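Local coordinates for protein putative aldolase (Bacteroides vulgatus ATCC 8482, PDB 3DXI) that is of unknown function but is a putative aldolase, its modelled domain folded as a TIM barrel of the HMGL-like family, at residues R69-L80 with I97-A107. Residues are numbered along the deposited sequence; the frame is centred on the assembly and turned at random.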
loop_
_atom_site.group_PDB
_atom_site.type_symbol
_atom_site.label_atom_id
_atom_site.label_comp_id
_atom_site.label_asym_id
_atom_site.label_seq_id
_atom_site.Cartn_x
_atom_site.Cartn_y
_atom_site.Cartn_z
ATOM N N ARG A 69 -0.274 31.158 -11.799
ATOM C CA ARG A 69 1.097 31.647 -11.832
ATOM C C ARG A 69 1.273 32.818 -10.869
ATOM O O ARG A 69 2.352 33.039 -10.316
ATOM C CB ARG A 69 1.468 32.083 -13.249
ATOM C CG ARG A 69 2.871 32.629 -13.354
ATOM C CD ARG A 69 3.878 31.608 -12.846
ATOM N NE ARG A 69 4.749 31.151 -13.921
ATOM C CZ ARG A 69 5.600 30.130 -13.829
ATOM N NH1 ARG A 69 5.703 29.436 -12.699
ATOM N NH2 ARG A 69 6.355 29.812 -14.873
ATOM N N ASN A 70 0.191 33.558 -10.668
ATOM C CA ASN A 70 0.197 34.708 -9.784
ATOM C C ASN A 70 0.312 34.322 -8.310
ATOM O O ASN A 70 1.040 34.962 -7.549
ATOM C CB ASN A 70 -1.082 35.510 -10.007
ATOM C CG ASN A 70 -0.817 36.974 -10.227
ATOM O OD1 ASN A 70 0.146 37.351 -10.904
ATOM N ND2 ASN A 70 -1.683 37.821 -9.672
ATOM N N ILE A 71 -0.395 33.268 -7.913
ATOM C CA ILE A 71 -0.391 32.837 -6.518
ATOM C C ILE A 71 0.541 31.684 -6.156
ATOM O O ILE A 71 0.809 31.468 -4.976
ATOM C CB ILE A 71 -1.825 32.483 -6.046
ATOM C CG1 ILE A 71 -2.448 31.438 -6.974
ATOM C CG2 ILE A 71 -2.683 33.744 -6.015
ATOM C CD1 ILE A 71 -3.796 30.913 -6.502
ATOM N N SER A 72 1.036 30.949 -7.151
ATOM C CA SER A 72 1.949 29.835 -6.877
ATOM C C SER A 72 3.421 30.262 -6.892
ATOM O O SER A 72 3.846 31.043 -7.746
ATOM C CB SER A 72 1.744 28.708 -7.900
ATOM O OG SER A 72 2.699 27.671 -7.716
ATOM N N THR A 73 4.193 29.739 -5.944
ATOM C CA THR A 73 5.623 30.032 -5.868
ATOM C C THR A 73 6.447 28.858 -6.416
ATOM O O THR A 73 7.678 28.876 -6.370
ATOM C CB THR A 73 6.069 30.284 -4.415
ATOM O OG1 THR A 73 5.877 29.088 -3.647
ATOM C CG2 THR A 73 5.263 31.422 -3.795
ATOM N N LYS A 74 5.769 27.840 -6.937
ATOM C CA LYS A 74 6.454 26.666 -7.476
ATOM C C LYS A 74 6.432 26.625 -9.001
ATOM O O LYS A 74 5.821 27.477 -9.643
ATOM C CB LYS A 74 5.816 25.396 -6.911
ATOM C CG LYS A 74 5.706 25.407 -5.390
ATOM C CD LYS A 74 7.068 25.630 -4.733
ATOM C CE LYS A 74 6.987 25.551 -3.215
ATOM N NZ LYS A 74 6.460 24.234 -2.731
ATOM N N LYS A 75 7.117 25.647 -9.584
ATOM C CA LYS A 75 7.134 25.525 -11.033
ATOM C C LYS A 75 5.835 24.876 -11.509
ATOM O O LYS A 75 5.289 23.991 -10.848
ATOM C CB LYS A 75 8.358 24.725 -11.491
ATOM C CG LYS A 75 9.657 25.542 -11.430
ATOM C CD LYS A 75 10.834 24.777 -11.988
ATOM C CE LYS A 75 12.041 25.676 -12.189
ATOM N NZ LYS A 75 13.144 24.964 -12.896
ATOM N N ILE A 76 5.338 25.334 -12.651
ATOM C CA ILE A 76 4.084 24.831 -13.196
ATOM C C ILE A 76 4.284 24.056 -14.494
ATOM O O ILE A 76 5.080 24.443 -15.354
ATOM C CB ILE A 76 3.104 25.999 -13.469
ATOM C CG1 ILE A 76 2.848 26.784 -12.182
ATOM C CG2 ILE A 76 1.794 25.469 -14.036
ATOM C CD1 ILE A 76 2.122 25.996 -11.120
ATOM N N ALA A 77 3.549 22.961 -14.631
ATOM C CA ALA A 77 3.632 22.146 -15.826
ATOM C C ALA A 77 2.241 21.774 -16.319
ATOM O O ALA A 77 1.276 21.775 -15.551
ATOM C CB ALA A 77 4.424 20.874 -15.537
ATOM N N ILE A 78 2.147 21.485 -17.612
ATOM C CA ILE A 78 0.904 21.017 -18.206
ATOM C C ILE A 78 1.351 19.827 -19.052
ATOM O O ILE A 78 2.539 19.687 -19.361
ATOM C CB ILE A 78 0.196 22.088 -19.102
ATOM C CG1 ILE A 78 1.037 22.410 -20.337
ATOM C CG2 ILE A 78 -0.129 23.331 -18.273
ATOM C CD1 ILE A 78 0.799 21.462 -21.499
HETATM N N MSE A 79 0.413 18.966 -19.421
HETATM C CA MSE A 79 0.756 17.798 -20.213
HETATM C C MSE A 79 0.084 17.794 -21.578
HETATM O O MSE A 79 -1.012 18.334 -21.747
HETATM C CB MSE A 79 0.377 16.528 -19.439
HETATM C CG MSE A 79 0.507 15.240 -20.233
HETATM SE SE MSE A 79 0.285 13.664 -19.129
HETATM C CE MSE A 79 2.119 13.508 -18.514
ATOM N N LEU A 80 0.769 17.186 -22.543
ATOM C CA LEU A 80 0.277 17.040 -23.907
ATOM C C LEU A 80 0.319 15.554 -24.242
ATOM O O LEU A 80 1.290 14.872 -23.910
ATOM C CB LEU A 80 1.183 17.766 -24.903
ATOM C CG LEU A 80 1.269 19.290 -24.928
ATOM C CD1 LEU A 80 2.301 19.709 -25.970
ATOM C CD2 LEU A 80 -0.101 19.877 -25.256
ATOM N N ILE A 97 0.780 30.189 -23.813
ATOM C CA ILE A 97 1.174 30.019 -22.417
ATOM C C ILE A 97 2.647 30.250 -22.093
ATOM O O ILE A 97 3.103 29.899 -21.008
ATOM C CB ILE A 97 0.771 28.612 -21.886
ATOM C CG1 ILE A 97 1.603 27.528 -22.573
ATOM C CG2 ILE A 97 -0.712 28.361 -22.139
ATOM C CD1 ILE A 97 1.253 26.112 -22.126
ATOM N N ILE A 98 3.397 30.836 -23.017
ATOM C CA ILE A 98 4.805 31.095 -22.741
ATOM C C ILE A 98 4.885 31.999 -21.514
ATOM O O ILE A 98 4.061 32.896 -21.341
ATOM C CB ILE A 98 5.504 31.779 -23.936
ATOM C CG1 ILE A 98 4.662 32.956 -24.427
ATOM C CG2 ILE A 98 5.716 30.773 -25.061
ATOM C CD1 ILE A 98 5.249 33.684 -25.631
ATOM N N GLY A 99 5.859 31.740 -20.646
ATOM C CA GLY A 99 6.009 32.548 -19.450
ATOM C C GLY A 99 5.071 32.175 -18.317
ATOM O O GLY A 99 5.321 32.516 -17.162
ATOM N N LEU A 100 3.991 31.470 -18.632
ATOM C CA LEU A 100 3.034 31.071 -17.609
ATOM C C LEU A 100 3.298 29.652 -17.115
ATOM O O LEU A 100 3.012 29.319 -15.961
ATOM C CB LEU A 100 1.608 31.170 -18.159
ATOM C CG LEU A 100 1.171 32.568 -18.614
ATOM C CD1 LEU A 100 -0.237 32.513 -19.191
ATOM C CD2 LEU A 100 1.236 33.528 -17.434
ATOM N N VAL A 101 3.845 28.822 -17.993
ATOM C CA VAL A 101 4.138 27.433 -17.661
ATOM C C VAL A 101 5.619 27.146 -17.848
ATOM O O VAL A 101 6.206 27.510 -18.869
ATOM C CB VAL A 101 3.298 26.479 -18.537
ATOM C CG1 VAL A 101 3.748 25.023 -18.339
ATOM C CG2 VAL A 101 1.823 26.637 -18.172
ATOM N N ASP A 102 6.212 26.491 -16.854
ATOM C CA ASP A 102 7.630 26.161 -16.867
ATOM C C ASP A 102 7.982 24.938 -17.685
ATOM O O ASP A 102 8.925 24.960 -18.480
ATOM C CB ASP A 102 8.114 25.954 -15.433
ATOM C CG ASP A 102 7.923 27.188 -14.582
ATOM O OD1 ASP A 102 8.685 28.159 -14.783
ATOM O OD2 ASP A 102 7.003 27.195 -13.731
HETATM N N MSE A 103 7.214 23.873 -17.498
HETATM C CA MSE A 103 7.484 22.626 -18.190
HETATM C C MSE A 103 6.299 22.030 -18.925
HETATM O O MSE A 103 5.158 22.095 -18.464
HETATM C CB MSE A 103 8.008 21.597 -17.193
HETATM C CG MSE A 103 8.237 20.217 -17.783
HETATM SE SE MSE A 103 8.674 18.927 -16.397
HETATM C CE MSE A 103 10.590 19.264 -16.277
ATOM N N ILE A 104 6.596 21.443 -20.078
ATOM C CA ILE A 104 5.599 20.787 -20.899
ATOM C C ILE A 104 5.946 19.307 -20.851
ATOM O O ILE A 104 7.015 18.902 -21.314
ATOM C CB ILE A 104 5.674 21.253 -22.370
ATOM C CG1 ILE A 104 5.555 22.780 -22.453
ATOM C CG2 ILE A 104 4.577 20.574 -23.180
ATOM C CD1 ILE A 104 4.261 23.351 -21.877
ATOM N N ARG A 105 5.070 18.503 -20.260
ATOM C CA ARG A 105 5.321 17.070 -20.198
ATOM C C ARG A 105 4.551 16.419 -21.328
ATOM O O ARG A 105 3.447 16.846 -21.658
ATOM C CB ARG A 105 4.868 16.487 -18.870
ATOM C CG ARG A 105 5.611 17.026 -17.676
ATOM C CD ARG A 105 5.026 16.402 -16.439
ATOM N NE ARG A 105 5.877 15.373 -15.884
ATOM C CZ ARG A 105 5.464 14.447 -15.029
ATOM N NH1 ARG A 105 4.198 14.403 -14.637
ATOM N NH2 ARG A 105 6.338 13.598 -14.528
ATOM N N ILE A 106 5.141 15.387 -21.916
ATOM C CA ILE A 106 4.524 14.682 -23.030
ATOM C C ILE A 106 4.223 13.235 -22.662
ATOM O O ILE A 106 5.122 12.502 -22.256
ATOM C CB ILE A 106 5.468 14.694 -24.251
ATOM C CG1 ILE A 106 5.928 16.134 -24.524
ATOM C CG2 ILE A 106 4.765 14.108 -25.465
ATOM C CD1 ILE A 106 7.021 16.260 -25.573
ATOM N N ALA A 107 2.962 12.828 -22.787
ATOM C CA ALA A 107 2.585 11.444 -22.499
ATOM C C ALA A 107 2.948 10.686 -23.763
ATOM O O ALA A 107 2.353 10.903 -24.814
ATOM C CB ALA A 107 1.091 11.332 -22.223
#
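Ala77 pairs with Met103, and Met79 with Arg105, where two neighbouring parallel strands of the TIM barrel, 75-81 and 103-108, run side by side as the beta arms of a beta-alpha-beta unit whose helix is 90-94. Backbone bonds pass alternately between the strands, from Met103 N to Ile76 O, then from Ile78 N to Met103 O, and on up to Ala107 N on Leu80 O. The two short strand segments make an angle of 29°, in keeping with the twist of a barrel sheet.

At the start of the strands Asp102 ties three things together. Arg69, from the end of helix 62-71, grips its carboxylate end-on. Arg69 NH1 lies 2.8 Å from Asp102 OD2, on the syn side. Arg69 NH2 reaches Asp102 OD1 at 2.9 Å from above the carboxylate plane. The Arg69 guanidinium and Asp102 carboxylate planes are turned 64° apart. The anti lone pair of Asp102 OD2 accepts Ile76 N at 2.7 Å, in a nearly straight bond. Asp102 N in turn joins Met103 N on Ile76 O, giving that oxygen two donors. Leu100 O sits over one face of the guanidinium, close to NE but at too poor an angle to bond.

On the outer side of the sheet the contacts are apolar. Ile78 CG1, set between its backbone N and carbonyl carbon (chi1 66°), packs alongside Ile104 CD1 at 3.7 Å, and Ile78 CG2 meets Val101 CG2 at 3.8 Å. Val101 also touches Leu65 of helix 62-71. Leu80 CD1 comes across Ile104 CG2.

On the barrel-interior side, Arg105 carries its guanidinium away to Glu42 and Asp216 in salt bridges. Beside its stem the selenomethionine Met79 bends at its end, which brings Met79 CE 4.1 Å from Arg105 CB, while Met79 SE lies 4.0 Å from Ala107 CB.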